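PDB 6NCW: beta-galacturonidase from Eisenbergiella tayi, which hydrolyses beta-galacturonides as a glycoside hydrolase of family 2, and probably has some activity on beta-glucuronides. Local coordinates for residues W21-I26 / Q55-R60; E71-S76 / G137-V143; A468-Y472 / W482-Q487. All blocks are in the same frame, centred on the assembly; numbering follows the deposited sequence.

Contact 1 (W21-I26 / Q55-R60)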
ATOM      1  N   TRP A  21       5.125  32.203  14.653  1.00 23.29           N
ATOM      2  CA  TRP A  21       4.552  32.829  15.834  1.00 22.80           C
ATOM      3  C   TRP A  21       4.659  31.863  17.005  1.00 27.94           C
ATOM      4  O   TRP A  21       4.885  30.664  16.828  1.00 26.80           O
ATOM      5  CB  TRP A  21       3.073  33.189  15.652  1.00 23.16           C
ATOM      6  CG  TRP A  21       2.702  34.157  14.563  1.00 18.71           C
ATOM      7  CD1 TRP A  21       3.355  34.386  13.377  1.00 18.69           C
ATOM      8  CD2 TRP A  21       1.565  35.026  14.573  1.00 19.62           C
ATOM      9  NE1 TRP A  21       2.679  35.353  12.645  1.00 19.74           N
ATOM     10  CE2 TRP A  21       1.581  35.758  13.365  1.00 17.37           C
ATOM     11  CE3 TRP A  21       0.525  35.254  15.494  1.00 22.05           C
ATOM     12  CZ2 TRP A  21       0.602  36.688  13.051  1.00 18.90           C
ATOM     13  CZ3 TRP A  21      -0.448  36.179  15.177  1.00 19.11           C
ATOM     14  CH2 TRP A  21      -0.407  36.881  13.962  1.00 18.00           C
ATOM     15  N   ASN A  22       4.469  32.387  18.211  1.00 28.29           N
ATOM     16  CA  ASN A  22       4.426  31.525  19.383  1.00 27.66           C
ATOM     17  C   ASN A  22       3.032  30.946  19.523  1.00 25.61           C
ATOM     18  O   ASN A  22       2.041  31.668  19.393  1.00 23.85           O
ATOM     19  CB  ASN A  22       4.799  32.298  20.647  1.00 27.12           C
ATOM     20  CG  ASN A  22       6.280  32.534  20.754  1.00 30.70           C
ATOM     21  OD1 ASN A  22       7.085  31.723  20.297  1.00 32.20           O
ATOM     22  ND2 ASN A  22       6.652  33.641  21.358  1.00 32.92           N
ATOM     23  N   PHE A  23       2.969  29.639  19.814  1.00 23.08           N
ATOM     24  CA  PHE A  23       1.738  28.867  19.816  1.00 25.35           C
ATOM     25  C   PHE A  23       1.648  28.003  21.064  1.00 21.84           C
ATOM     26  O   PHE A  23       2.619  27.352  21.452  1.00 24.01           O
ATOM     27  CB  PHE A  23       1.658  27.967  18.563  1.00 23.59           C
ATOM     28  CG  PHE A  23       0.485  27.001  18.559  1.00 24.28           C
ATOM     29  CD1 PHE A  23       0.647  25.675  18.954  1.00 23.21           C
ATOM     30  CD2 PHE A  23      -0.767  27.414  18.127  1.00 22.12           C
ATOM     31  CE1 PHE A  23      -0.432  24.778  18.931  1.00 21.17           C
ATOM     32  CE2 PHE A  23      -1.847  26.531  18.106  1.00 21.22           C
ATOM     33  CZ  PHE A  23      -1.680  25.208  18.502  1.00 18.15           C
ATOM     34  N   HIS A  24       0.464  27.984  21.673  1.00 22.07           N
ATOM     35  CA  HIS A  24       0.159  27.015  22.712  1.00 22.34           C
ATOM     36  C   HIS A  24      -1.358  26.849  22.790  1.00 22.01           C
ATOM     37  O   HIS A  24      -2.105  27.797  22.531  1.00 22.03           O
ATOM     38  CB  HIS A  24       0.762  27.426  24.070  1.00 27.00           C
ATOM     39  CG  HIS A  24       0.242  28.714  24.618  1.00 25.18           C
ATOM     40  ND1 HIS A  24      -0.903  28.790  25.381  1.00 23.85           N
ATOM     41  CD2 HIS A  24       0.727  29.976  24.535  1.00 27.02           C
ATOM     42  CE1 HIS A  24      -1.106  30.044  25.739  1.00 27.01           C
ATOM     43  NE2 HIS A  24      -0.135  30.784  25.235  1.00 25.11           N
ATOM     44  N   THR A  25      -1.803  25.616  23.083  1.00 19.63           N
ATOM     45  CA  THR A  25      -3.211  25.365  23.362  1.00 23.64           C
ATOM     46  C   THR A  25      -3.593  25.975  24.716  1.00 26.48           C
ATOM     47  O   THR A  25      -2.745  26.179  25.588  1.00 26.75           O
ATOM     48  CB  THR A  25      -3.517  23.860  23.380  1.00 25.99           C
ATOM     49  OG1 THR A  25      -2.767  23.227  24.427  1.00 23.51           O
ATOM     50  CG2 THR A  25      -3.184  23.206  22.041  1.00 21.36           C
ATOM     51  N   ILE A  26      -4.885  26.255  24.898  1.00 23.88           N
ATOM     52  CA  ILE A  26      -5.374  26.760  26.177  1.00 31.53           C
ATOM     53  C   ILE A  26      -6.599  25.973  26.619  1.00 32.18           C
ATOM     54  O   ILE A  26      -7.268  25.313  25.825  1.00 32.41           O
ATOM     55  CB  ILE A  26      -5.695  28.267  26.136  1.00 31.77           C
ATOM     56  CG1 ILE A  26      -6.752  28.570  25.090  1.00 28.96           C
ATOM     57  CG2 ILE A  26      -4.445  29.071  25.848  1.00 28.00           C
ATOM     58  CD1 ILE A  26      -6.977  30.075  24.903  1.00 33.90           C
ATOM     59  N   GLN A  55      -9.510  25.672  21.856  1.00 19.44           N
ATOM     60  CA  GLN A  55      -8.870  26.970  21.685  1.00 19.19           C
ATOM     61  C   GLN A  55      -7.354  26.849  21.737  1.00 19.31           C
ATOM     62  O   GLN A  55      -6.801  26.012  22.456  1.00 18.28           O
ATOM     63  CB  GLN A  55      -9.284  27.949  22.788  1.00 25.40           C
ATOM     64  CG  GLN A  55     -10.767  28.222  22.912  1.00 24.78           C
ATOM     65  CD  GLN A  55     -11.044  29.118  24.099  1.00 36.22           C
ATOM     66  OE1 GLN A  55     -10.543  28.869  25.195  1.00 32.02           O
ATOM     67  NE2 GLN A  55     -11.820  30.176  23.887  1.00 32.01           N
ATOM     68  N   ALA A  56      -6.684  27.744  21.021  1.00 18.00           N
ATOM     69  CA  ALA A  56      -5.240  27.859  21.123  1.00 24.25           C
ATOM     70  C   ALA A  56      -4.856  29.316  20.899  1.00 21.96           C
ATOM     71  O   ALA A  56      -5.626  30.091  20.335  1.00 23.86           O
ATOM     72  CB  ALA A  56      -4.537  26.940  20.126  1.00 20.04           C
ATOM     73  N   SER A  57      -3.665  29.694  21.356  1.00 22.41           N
ATOM     74  CA  SER A  57      -3.206  31.075  21.237  1.00 23.12           C
ATOM     75  C   SER A  57      -2.009  31.179  20.298  1.00 21.17           C
ATOM     76  O   SER A  57      -1.038  30.427  20.435  1.00 27.05           O
ATOM     77  CB  SER A  57      -2.846  31.658  22.608  1.00 25.30           C
ATOM     78  OG  SER A  57      -1.724  32.518  22.501  1.00 19.62           O
ATOM     79  N   TYR A  58      -2.075  32.130  19.368  1.00 21.24           N
ATOM     80  CA  TYR A  58      -0.951  32.536  18.528  1.00 23.15           C
ATOM     81  C   TYR A  58      -0.530  33.953  18.893  1.00 23.55           C
ATOM     82  O   TYR A  58      -1.378  34.840  19.019  1.00 24.25           O
ATOM     83  CB  TYR A  58      -1.322  32.523  17.038  1.00 23.81           C
ATOM     84  CG  TYR A  58      -1.559  31.163  16.407  1.00 22.53           C
ATOM     85  CD1 TYR A  58      -0.597  30.589  15.571  1.00 20.49           C
ATOM     86  CD2 TYR A  58      -2.758  30.474  16.602  1.00 19.41           C
ATOM     87  CE1 TYR A  58      -0.811  29.355  14.966  1.00 22.84           C
ATOM     88  CE2 TYR A  58      -2.975  29.231  15.999  1.00 21.23           C
ATOM     89  CZ  TYR A  58      -1.999  28.681  15.185  1.00 20.70           C
ATOM     90  OH  TYR A  58      -2.195  27.447  14.588  1.00 24.05           O
ATOM     91  N   SER A  59       0.776  34.192  19.020  1.00 22.51           N
ATOM     92  CA  SER A  59       1.221  35.534  19.358  1.00 24.14           C
ATOM     93  C   SER A  59       2.563  35.843  18.710  1.00 24.30           C
ATOM     94  O   SER A  59       3.366  34.947  18.426  1.00 25.45           O
ATOM     95  CB  SER A  59       1.298  35.718  20.881  1.00 22.67           C
ATOM     96  OG  SER A  59       1.921  34.599  21.498  1.00 24.97           O
ATOM     97  N   ARG A  60       2.783  37.131  18.474  1.00 23.48           N
ATOM     98  CA  ARG A  60       4.051  37.679  18.006  1.00 28.04           C
ATOM     99  C   ARG A  60       4.062  39.165  18.351  1.00 28.74           C
ATOM    100  O   ARG A  60       3.104  39.690  18.920  1.00 26.90           O
ATOM    101  CB  ARG A  60       4.233  37.476  16.502  1.00 24.75           C
ATOM    102  CG  ARG A  60       3.195  38.196  15.650  1.00 21.56           C
ATOM    103  CD  ARG A  60       3.714  38.343  14.204  1.00 24.02           C
ATOM    104  NE  ARG A  60       4.819  39.301  14.139  1.00 26.07           N
ATOM    105  CZ  ARG A  60       5.676  39.423  13.123  1.00 29.07           C
ATOM    106  NH1 ARG A  60       5.581  38.641  12.052  1.00 23.36           N
ATOM    107  NH2 ARG A  60       6.643  40.329  13.186  1.00 29.41           N
TER
HETATM  108  O   HOH W   1       0.770  32.258  21.830  1.00 20.58           O
HETATM  109  O   HOH W   2      -9.691  24.025  24.832  1.00 35.72           O

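Contact 2 (E71-S76 / G137-V143)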
ATOM      1  N   GLU A  71      -5.308  43.151   8.877  1.00 30.24           N
ATOM      2  CA  GLU A  71      -6.168  42.317   8.048  1.00 29.82           C
ATOM      3  C   GLU A  71      -5.822  40.843   8.237  1.00 26.63           C
ATOM      4  O   GLU A  71      -4.659  40.442   8.095  1.00 23.40           O
ATOM      5  CB  GLU A  71      -6.080  42.674   6.566  1.00 34.43           C
ATOM      6  CG  GLU A  71      -7.083  41.810   5.754  1.00 32.43           C
ATOM      7  CD  GLU A  71      -7.075  42.079   4.267  1.00 35.38           C
ATOM      8  OE1 GLU A  71      -6.130  42.734   3.773  1.00 37.35           O
ATOM      9  OE2 GLU A  71      -8.024  41.612   3.591  1.00 44.90           O
ATOM     10  N   PHE A  72      -6.834  40.050   8.556  1.00 25.28           N
ATOM     11  CA  PHE A  72      -6.710  38.600   8.679  1.00 23.91           C
ATOM     12  C   PHE A  72      -7.425  37.939   7.507  1.00 24.81           C
ATOM     13  O   PHE A  72      -8.635  38.123   7.332  1.00 24.02           O
ATOM     14  CB  PHE A  72      -7.281  38.132  10.010  1.00 23.86           C
ATOM     15  CG  PHE A  72      -6.528  38.671  11.193  1.00 27.87           C
ATOM     16  CD1 PHE A  72      -6.824  39.931  11.704  1.00 24.76           C
ATOM     17  CD2 PHE A  72      -5.501  37.934  11.771  1.00 24.79           C
ATOM     18  CE1 PHE A  72      -6.109  40.442  12.791  1.00 26.02           C
ATOM     19  CE2 PHE A  72      -4.779  38.447  12.856  1.00 24.77           C
ATOM     20  CZ  PHE A  72      -5.088  39.700  13.360  1.00 22.51           C
ATOM     21  N   LYS A  73      -6.680  37.182   6.701  1.00 20.88           N
ATOM     22  CA  LYS A  73      -7.287  36.562   5.528  1.00 22.89           C
ATOM     23  C   LYS A  73      -8.045  35.279   5.863  1.00 22.68           C
ATOM     24  O   LYS A  73      -8.945  34.897   5.109  1.00 23.54           O
ATOM     25  CB  LYS A  73      -6.224  36.269   4.469  1.00 23.33           C
ATOM     26  CG  LYS A  73      -5.621  37.517   3.820  1.00 22.47           C
ATOM     27  CD  LYS A  73      -6.641  38.278   2.987  1.00 23.65           C
ATOM     28  CE  LYS A  73      -5.953  39.430   2.233  1.00 27.81           C
ATOM     29  NZ  LYS A  73      -6.903  40.235   1.419  1.00 29.77           N
ATOM     30  N   GLY A  74      -7.700  34.607   6.954  1.00 17.41           N
ATOM     31  CA  GLY A  74      -8.516  33.522   7.449  1.00 17.94           C
ATOM     32  C   GLY A  74      -8.014  32.975   8.767  1.00 19.68           C
ATOM     33  O   GLY A  74      -6.833  32.657   8.898  1.00 19.33           O
ATOM     34  N   VAL A  75      -8.896  32.858   9.753  1.00 20.81           N
ATOM     35  CA  VAL A  75      -8.594  32.195  11.017  1.00 18.50           C
ATOM     36  C   VAL A  75      -9.629  31.090  11.204  1.00 18.16           C
ATOM     37  O   VAL A  75     -10.839  31.366  11.210  1.00 18.65           O
ATOM     38  CB  VAL A  75      -8.614  33.172  12.207  1.00 22.66           C
ATOM     39  CG1 VAL A  75      -8.288  32.435  13.504  1.00 18.54           C
ATOM     40  CG2 VAL A  75      -7.647  34.363  11.992  1.00 16.38           C
ATOM     41  N   SER A  76      -9.159  29.844  11.378  1.00 19.39           N
ATOM     42  CA  SER A  76     -10.044  28.683  11.476  1.00 20.72           C
ATOM     43  C   SER A  76     -10.358  28.354  12.934  1.00 19.94           C
ATOM     44  O   SER A  76      -9.441  28.091  13.714  1.00 24.70           O
ATOM     45  CB  SER A  76      -9.405  27.461  10.811  1.00 20.29           C
ATOM     46  OG  SER A  76      -9.255  27.633   9.416  1.00 21.61           O
ATOM     47  N   GLY A 137      -6.517  27.242  13.471  1.00 21.14           N
ATOM     48  CA  GLY A 137      -5.296  27.995  13.284  1.00 18.87           C
ATOM     49  C   GLY A 137      -5.445  29.223  12.420  1.00 17.86           C
ATOM     50  O   GLY A 137      -6.541  29.546  11.949  1.00 20.31           O
ATOM     51  N   ILE A 138      -4.337  29.929  12.226  1.00 18.28           N
ATOM     52  CA  ILE A 138      -4.296  31.087  11.338  1.00 18.33           C
ATOM     53  C   ILE A 138      -3.937  30.520   9.971  1.00 20.32           C
ATOM     54  O   ILE A 138      -2.762  30.436   9.597  1.00 20.76           O
ATOM     55  CB  ILE A 138      -3.297  32.144  11.812  1.00 19.30           C
ATOM     56  CG1 ILE A 138      -3.510  32.461  13.305  1.00 20.77           C
ATOM     57  CG2 ILE A 138      -3.414  33.389  10.957  1.00 15.34           C
ATOM     58  CD1 ILE A 138      -2.646  33.625  13.819  1.00 22.86           C
ATOM     59  N   SER A 139      -4.967  30.144   9.213  1.00 19.96           N
ATOM     60  CA  SER A 139      -4.812  29.331   8.014  1.00 20.00           C
ATOM     61  C   SER A 139      -4.562  30.134   6.737  1.00 24.27           C
ATOM     62  O   SER A 139      -4.225  29.526   5.705  1.00 21.29           O
ATOM     63  CB  SER A 139      -6.055  28.443   7.841  1.00 21.60           C
ATOM     64  OG  SER A 139      -7.244  29.159   8.146  1.00 21.73           O
ATOM     65  N   ARG A 140      -4.749  31.458   6.759  1.00 18.62           N
ATOM     66  CA  ARG A 140      -4.357  32.347   5.661  1.00 18.58           C
ATOM     67  C   ARG A 140      -3.625  33.550   6.265  1.00 19.68           C
ATOM     68  O   ARG A 140      -3.474  33.656   7.482  1.00 23.12           O
ATOM     69  CB  ARG A 140      -5.570  32.768   4.811  1.00 19.40           C
ATOM     70  CG  ARG A 140      -6.320  31.600   4.177  1.00 22.57           C
ATOM     71  CD  ARG A 140      -7.533  32.059   3.396  1.00 20.78           C
ATOM     72  NE  ARG A 140      -8.369  30.917   3.026  1.00 22.82           N
ATOM     73  CZ  ARG A 140      -9.639  31.005   2.641  1.00 22.84           C
ATOM     74  NH1 ARG A 140     -10.232  32.194   2.563  1.00 21.70           N
ATOM     75  NH2 ARG A 140     -10.324  29.901   2.345  1.00 21.23           N
ATOM     76  N   GLY A 141      -3.142  34.449   5.416  1.00 24.06           N
ATOM     77  CA  GLY A 141      -2.144  35.421   5.834  1.00 24.75           C
ATOM     78  C   GLY A 141      -2.673  36.513   6.751  1.00 24.71           C
ATOM     79  O   GLY A 141      -3.871  36.627   7.023  1.00 23.17           O
ATOM     80  N   VAL A 142      -1.731  37.331   7.241  1.00 23.40           N
ATOM     81  CA  VAL A 142      -2.002  38.438   8.158  1.00 24.82           C
ATOM     82  C   VAL A 142      -1.186  39.646   7.710  1.00 27.77           C
ATOM     83  O   VAL A 142       0.009  39.520   7.409  1.00 26.80           O
ATOM     84  CB  VAL A 142      -1.662  38.087   9.621  1.00 27.21           C
ATOM     85  CG1 VAL A 142      -1.895  39.282  10.529  1.00 21.52           C
ATOM     86  CG2 VAL A 142      -2.476  36.894  10.105  1.00 22.61           C
ATOM     87  N   VAL A 143      -1.828  40.813   7.662  1.00 26.16           N
ATOM     88  CA  VAL A 143      -1.220  42.021   7.108  1.00 28.86           C
ATOM     89  C   VAL A 143      -1.393  43.168   8.095  1.00 29.19           C
ATOM     90  O   VAL A 143      -2.508  43.424   8.564  1.00 27.48           O
ATOM     91  CB  VAL A 143      -1.831  42.411   5.748  1.00 25.43           C
ATOM     92  CG1 VAL A 143      -1.187  43.705   5.241  1.00 31.17           C
ATOM     93  CG2 VAL A 143      -1.612  41.311   4.736  1.00 24.68           C
TER
HETATM   94  O   HOH W   3      -8.874  35.034   2.488  1.00 19.20           O
HETATM   95  O   HOH W   4      -5.623  35.295   8.979  1.00 20.92           O

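Contact 3 (A468-Y472 / W482-Q487)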
ATOM      1  N   ALA A 468     -17.349   8.918  -7.842  1.00 17.36           N
ATOM      2  CA  ALA A 468     -17.327   7.586  -7.249  1.00 18.59           C
ATOM      3  C   ALA A 468     -16.114   7.444  -6.336  1.00 16.86           C
ATOM      4  O   ALA A 468     -15.059   8.038  -6.583  1.00 18.77           O
ATOM      5  CB  ALA A 468     -17.292   6.507  -8.339  1.00 13.13           C
ATOM      6  N   GLY A 469     -16.258   6.611  -5.311  1.00 20.08           N
ATOM      7  CA  GLY A 469     -15.147   6.361  -4.409  1.00 14.93           C
ATOM      8  C   GLY A 469     -14.136   5.401  -5.007  1.00 17.63           C
ATOM      9  O   GLY A 469     -14.444   4.586  -5.879  1.00 18.38           O
ATOM     10  N   ALA A 470     -12.902   5.514  -4.525  1.00 15.95           N
ATOM     11  CA  ALA A 470     -11.855   4.540  -4.802  1.00 17.07           C
ATOM     12  C   ALA A 470     -10.750   4.746  -3.778  1.00 17.43           C
ATOM     13  O   ALA A 470     -10.262   5.868  -3.615  1.00 18.95           O
ATOM     14  CB  ALA A 470     -11.290   4.695  -6.211  1.00 14.36           C
ATOM     15  N   ILE A 471     -10.354   3.679  -3.093  1.00 16.74           N
ATOM     16  CA  ILE A 471      -9.209   3.751  -2.194  1.00 18.83           C
ATOM     17  C   ILE A 471      -7.969   3.496  -3.037  1.00 17.32           C
ATOM     18  O   ILE A 471      -7.829   2.414  -3.614  1.00 17.99           O
ATOM     19  CB  ILE A 471      -9.326   2.734  -1.046  1.00 18.71           C
ATOM     20  CG1 ILE A 471     -10.591   3.008  -0.214  1.00 17.42           C
ATOM     21  CG2 ILE A 471      -8.064   2.793  -0.182  1.00 19.76           C
ATOM     22  CD1 ILE A 471     -11.035   1.796   0.658  1.00 17.12           C
ATOM     23  N   TYR A 472      -7.085   4.498  -3.122  1.00 17.97           N
ATOM     24  CA  TYR A 472      -5.882   4.394  -3.941  1.00 20.07           C
ATOM     25  C   TYR A 472      -5.086   3.176  -3.535  1.00 20.63           C
ATOM     26  O   TYR A 472      -4.769   2.991  -2.357  1.00 20.78           O
ATOM     27  CB  TYR A 472      -5.002   5.657  -3.808  1.00 18.30           C
ATOM     28  CG  TYR A 472      -3.692   5.593  -4.586  1.00 20.13           C
ATOM     29  CD1 TYR A 472      -2.481   5.329  -3.947  1.00 19.97           C
ATOM     30  CD2 TYR A 472      -3.666   5.778  -5.962  1.00 19.45           C
ATOM     31  CE1 TYR A 472      -1.291   5.258  -4.652  1.00 18.95           C
ATOM     32  CE2 TYR A 472      -2.477   5.704  -6.677  1.00 19.77           C
ATOM     33  CZ  TYR A 472      -1.291   5.452  -6.016  1.00 20.83           C
ATOM     34  OH  TYR A 472      -0.103   5.388  -6.732  1.00 16.80           O
ATOM     35  N   TRP A 482     -15.143   0.553  -4.273  1.00 16.56           N
ATOM     36  CA  TRP A 482     -13.941   1.051  -3.600  1.00 16.03           C
ATOM     37  C   TRP A 482     -12.656   0.684  -4.345  1.00 15.92           C
ATOM     38  O   TRP A 482     -11.612   1.252  -4.040  1.00 15.56           O
ATOM     39  CB  TRP A 482     -13.824   0.607  -2.126  1.00 16.77           C
ATOM     40  CG  TRP A 482     -14.994   1.093  -1.253  1.00 14.86           C
ATOM     41  CD1 TRP A 482     -15.974   0.323  -0.678  1.00 16.24           C
ATOM     42  CD2 TRP A 482     -15.277   2.451  -0.866  1.00 16.74           C
ATOM     43  NE1 TRP A 482     -16.855   1.121   0.039  1.00 17.63           N
ATOM     44  CE2 TRP A 482     -16.443   2.428  -0.060  1.00 16.55           C
ATOM     45  CE3 TRP A 482     -14.667   3.688  -1.134  1.00 16.29           C
ATOM     46  CZ2 TRP A 482     -17.000   3.590   0.477  1.00 20.01           C
ATOM     47  CZ3 TRP A 482     -15.220   4.834  -0.586  1.00 16.42           C
ATOM     48  CH2 TRP A 482     -16.380   4.783   0.197  1.00 15.57           C
ATOM     49  N   SER A 483     -12.694  -0.252  -5.308  1.00 16.61           N
ATOM     50  CA  SER A 483     -11.528  -0.501  -6.145  1.00 15.07           C
ATOM     51  C   SER A 483     -11.368   0.598  -7.193  1.00 16.20           C
ATOM     52  O   SER A 483     -12.338   1.225  -7.630  1.00 15.75           O
ATOM     53  CB  SER A 483     -11.617  -1.864  -6.854  1.00 18.76           C
ATOM     54  OG  SER A 483     -12.601  -1.873  -7.888  1.00 15.94           O
ATOM     55  N   GLU A 484     -10.117   0.813  -7.604  1.00 15.93           N
ATOM     56  CA  GLU A 484      -9.837   1.787  -8.645  1.00 17.47           C
ATOM     57  C   GLU A 484     -10.455   1.384  -9.976  1.00 18.20           C
ATOM     58  O   GLU A 484     -10.848   2.256 -10.759  1.00 16.07           O
ATOM     59  CB  GLU A 484      -8.320   1.968  -8.796  1.00 20.18           C
ATOM     60  CG  GLU A 484      -7.657   2.689  -7.616  1.00 19.95           C
ATOM     61  CD  GLU A 484      -6.203   3.043  -7.889  1.00 23.10           C
ATOM     62  OE1 GLU A 484      -5.962   3.854  -8.817  1.00 21.55           O
ATOM     63  OE2 GLU A 484      -5.303   2.505  -7.183  1.00 22.10           O
ATOM     64  N   GLU A 485     -10.514   0.080 -10.269  1.00 18.22           N
ATOM     65  CA  GLU A 485     -11.150  -0.362 -11.511  1.00 19.83           C
ATOM     66  C   GLU A 485     -12.612   0.028 -11.546  1.00 18.52           C
ATOM     67  O   GLU A 485     -13.106   0.531 -12.559  1.00 21.57           O
ATOM     68  CB  GLU A 485     -11.015  -1.867 -11.682  1.00 17.35           C
ATOM     69  CG  GLU A 485      -9.598  -2.306 -11.893  1.00 23.22           C
ATOM     70  CD  GLU A 485      -8.953  -2.800 -10.596  1.00 27.00           C
ATOM     71  OE1 GLU A 485      -9.498  -2.529  -9.497  1.00 23.21           O
ATOM     72  OE2 GLU A 485      -7.897  -3.459 -10.693  1.00 26.77           O
ATOM     73  N   TYR A 486     -13.336  -0.191 -10.450  1.00 15.42           N
ATOM     74  CA  TYR A 486     -14.734   0.201 -10.488  1.00 17.34           C
ATOM     75  C   TYR A 486     -14.864   1.705 -10.700  1.00 20.27           C
ATOM     76  O   TYR A 486     -15.763   2.159 -11.413  1.00 17.43           O
ATOM     77  CB  TYR A 486     -15.477  -0.210  -9.223  1.00 16.60           C
ATOM     78  CG  TYR A 486     -16.937   0.151  -9.357  1.00 20.45           C
ATOM     79  CD1 TYR A 486     -17.428   1.366  -8.879  1.00 17.71           C
ATOM     80  CD2 TYR A 486     -17.810  -0.690 -10.036  1.00 19.79           C
ATOM     81  CE1 TYR A 486     -18.772   1.713  -9.029  1.00 17.44           C
ATOM     82  CE2 TYR A 486     -19.141  -0.363 -10.183  1.00 25.34           C
ATOM     83  CZ  TYR A 486     -19.622   0.844  -9.678  1.00 23.64           C
ATOM     84  OH  TYR A 486     -20.953   1.168  -9.850  1.00 22.69           O
ATOM     85  N   GLN A 487     -13.989   2.498 -10.071  1.00 14.94           N
ATOM     86  CA  GLN A 487     -14.104   3.942 -10.222  1.00 15.57           C
ATOM     87  C   GLN A 487     -13.898   4.348 -11.675  1.00 19.49           C
ATOM     88  O   GLN A 487     -14.517   5.306 -12.152  1.00 18.89           O
ATOM     89  CB  GLN A 487     -13.104   4.675  -9.328  1.00 14.49           C
ATOM     90  CG  GLN A 487     -13.262   6.195  -9.404  1.00 14.73           C
ATOM     91  CD  GLN A 487     -12.123   6.958  -8.733  1.00 17.72           C
ATOM     92  OE1 GLN A 487     -10.930   6.661  -8.955  1.00 16.71           O
ATOM     93  NE2 GLN A 487     -12.478   7.945  -7.912  1.00 14.00           N
TER
HETATM   94  O   HOH W   5     -14.879   2.062  -6.659  1.00 18.27           O

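Contact 1 (W21-I26 / Q55-R60)
R60 lays its aliphatic chain across one face of the W21 indole, with CG above the middle of the ring system and CD 3.7 Å from the centroid of the five-membered ring. CG and CD cover the face, and the guanidinium, almost perpendicular to the indole (88°), has W21 NE1 at its edge. R60 NH1 and W21 NE1 both bond to L16 O, which helps fix their relative rotation.

Farther along, F23 and Y58 form a non-hydrogen-bonded antiparallel pair. With CG anti to the backbone N (chi1 173°), the phenyl ring brings CD2 over the rim of the tyrosine ring, 3.4 Å from Y58 CZ; the planes meet obliquely at 58°. F23 CE2 touches A56 CB at 3.4 Å, and Y58 OH bonds to Y46 OH.

On the other side, N22, H24, S57 and S59 bring polar groups together. S57 CB sits over one face of the H24 imidazole, and a single water bridges S57 OG (2.6 Å), S59 OG and N22 O.

Backbone bonds join these neighbouring strands of an antiparallel sheet in the N-terminal beta-sandwich, S57 N reaching H24 O at 2.7 Å. The chemistry is mixed: W21 and Y58 pack on I138 and V39, and F23 on I35 and A37, whereas across the sheet hydroxyls, an imidazole and one ordered water meet, with E113 as a further partner of S57 OG.

Contact 2 (E71-S76 / G137-V143)
The backbones of 71-76 and 137-143 run antiparallel, their end-to-end directions 171° apart, and join neighbouring inner strands of the four-stranded antiparallel sheet of the N-terminal beta-sandwich through two short ladders. In the first, E71 and V143 form a hydrogen-bonded pair (E71 N to V143 O, 2.8 Å), next to the non-hydrogen-bonded pair F72 and V142; K73 N then bonds to G141 O. The second is a single bridge, S76 with G137, in which S76 N meets G137 O at 2.7 Å. One extra residue on the 137-143 side shifts the register between them, where G74 O accepts R140 N and, weakly, S139 N.

F72 and V142 lie side by side and point the same way, F72 CD2 being 3.6 Å from V142 CG2, while the F98 ring meets that of F72. At the other end the two serine hydroxyls join, S76 OG to S139 OG at 2.8 Å.

K73 packs CB against R140 CB (3.6 Å). A bend at chi2 (-67°) then carries its amine back along its own segment to E71 OE2, at 2.8 Å and from above the carboxylate plane; E317 makes a second salt bridge with the same amine. R140 reaches out in an extended chain to E279 and the carbonyl of P314, tying the sandwich to the catalytic-barrel part of the chain, its side chain about 11 Å from that of H312 of the galacturonate site. A water links the two segments here, accepting from R140 NH1 and donating to K73 O at 2.6 Å.

Contact 3 (A468-Y472 / W482-Q487)
Q487 NE2 donates to A468 O at 2.9 Å, approaching with a tilt of 33° from the carbonyl plane. The first torsion, with CG anti to the backbone N (chi1 -177°), and the extended chain beyond it carry the amide across A470, whose CB lies 3.4 Å from Q487 OE1. NE2 has a second acceptor in G533 O.

A second direct bond runs between backbones, I471 N to W482 O at 2.9 Å. One water adds to the network: it donates to G469 O and S483 O and accepts from W482 N at 2.8 Å, linking three backbone groups around the turn into the helix. A470 O accepts from K542 NZ. S483 is the N-cap, its OG accepting Y486 N at 3.2 Å, and the hydroxyl is also bonded to V480 O.

E484 sets its carboxylate beside Y472, with OE2 3.9 Å from Y472 CD2. OE2 is taken up by G473 N and by R475 of a third subunit, and OE1 by L543 N. W482 packs CB on I471 CD1, while its NE1 bonds to F522 O of a second subunit.

Through these bonds the loop after strand 461-466 of the TIM barrel is fastened to the first turn of helix 484-500. The side chain of W482 lies about 5 Å from that of R525, and G469 lies close to K532, both galacturonate-binding residues; A468 leans on A490 and L491 farther along the helix.

Following the chain from the N terminus, contact 1 comes first and pairs strand 19-26 with strand 55-63 across a 28-residue connection. Strand 68-72 follows directly, and contact 2 then joins its end to 137-143, closing a longer excursion of 60 residues that holds much of the rest of the beta-sandwich. The two touch: I138 of contact 2 packs on W21 and Y58 of contact 1, which sets the loop end of contact 2 against the aromatic side of contact 1. Contact 3 closes a short loop within the TIM barrel region, and its nearest atoms lie about 24 Å from contact 2 and 29 Å from contact 1. All three are in series, none nested or crossing.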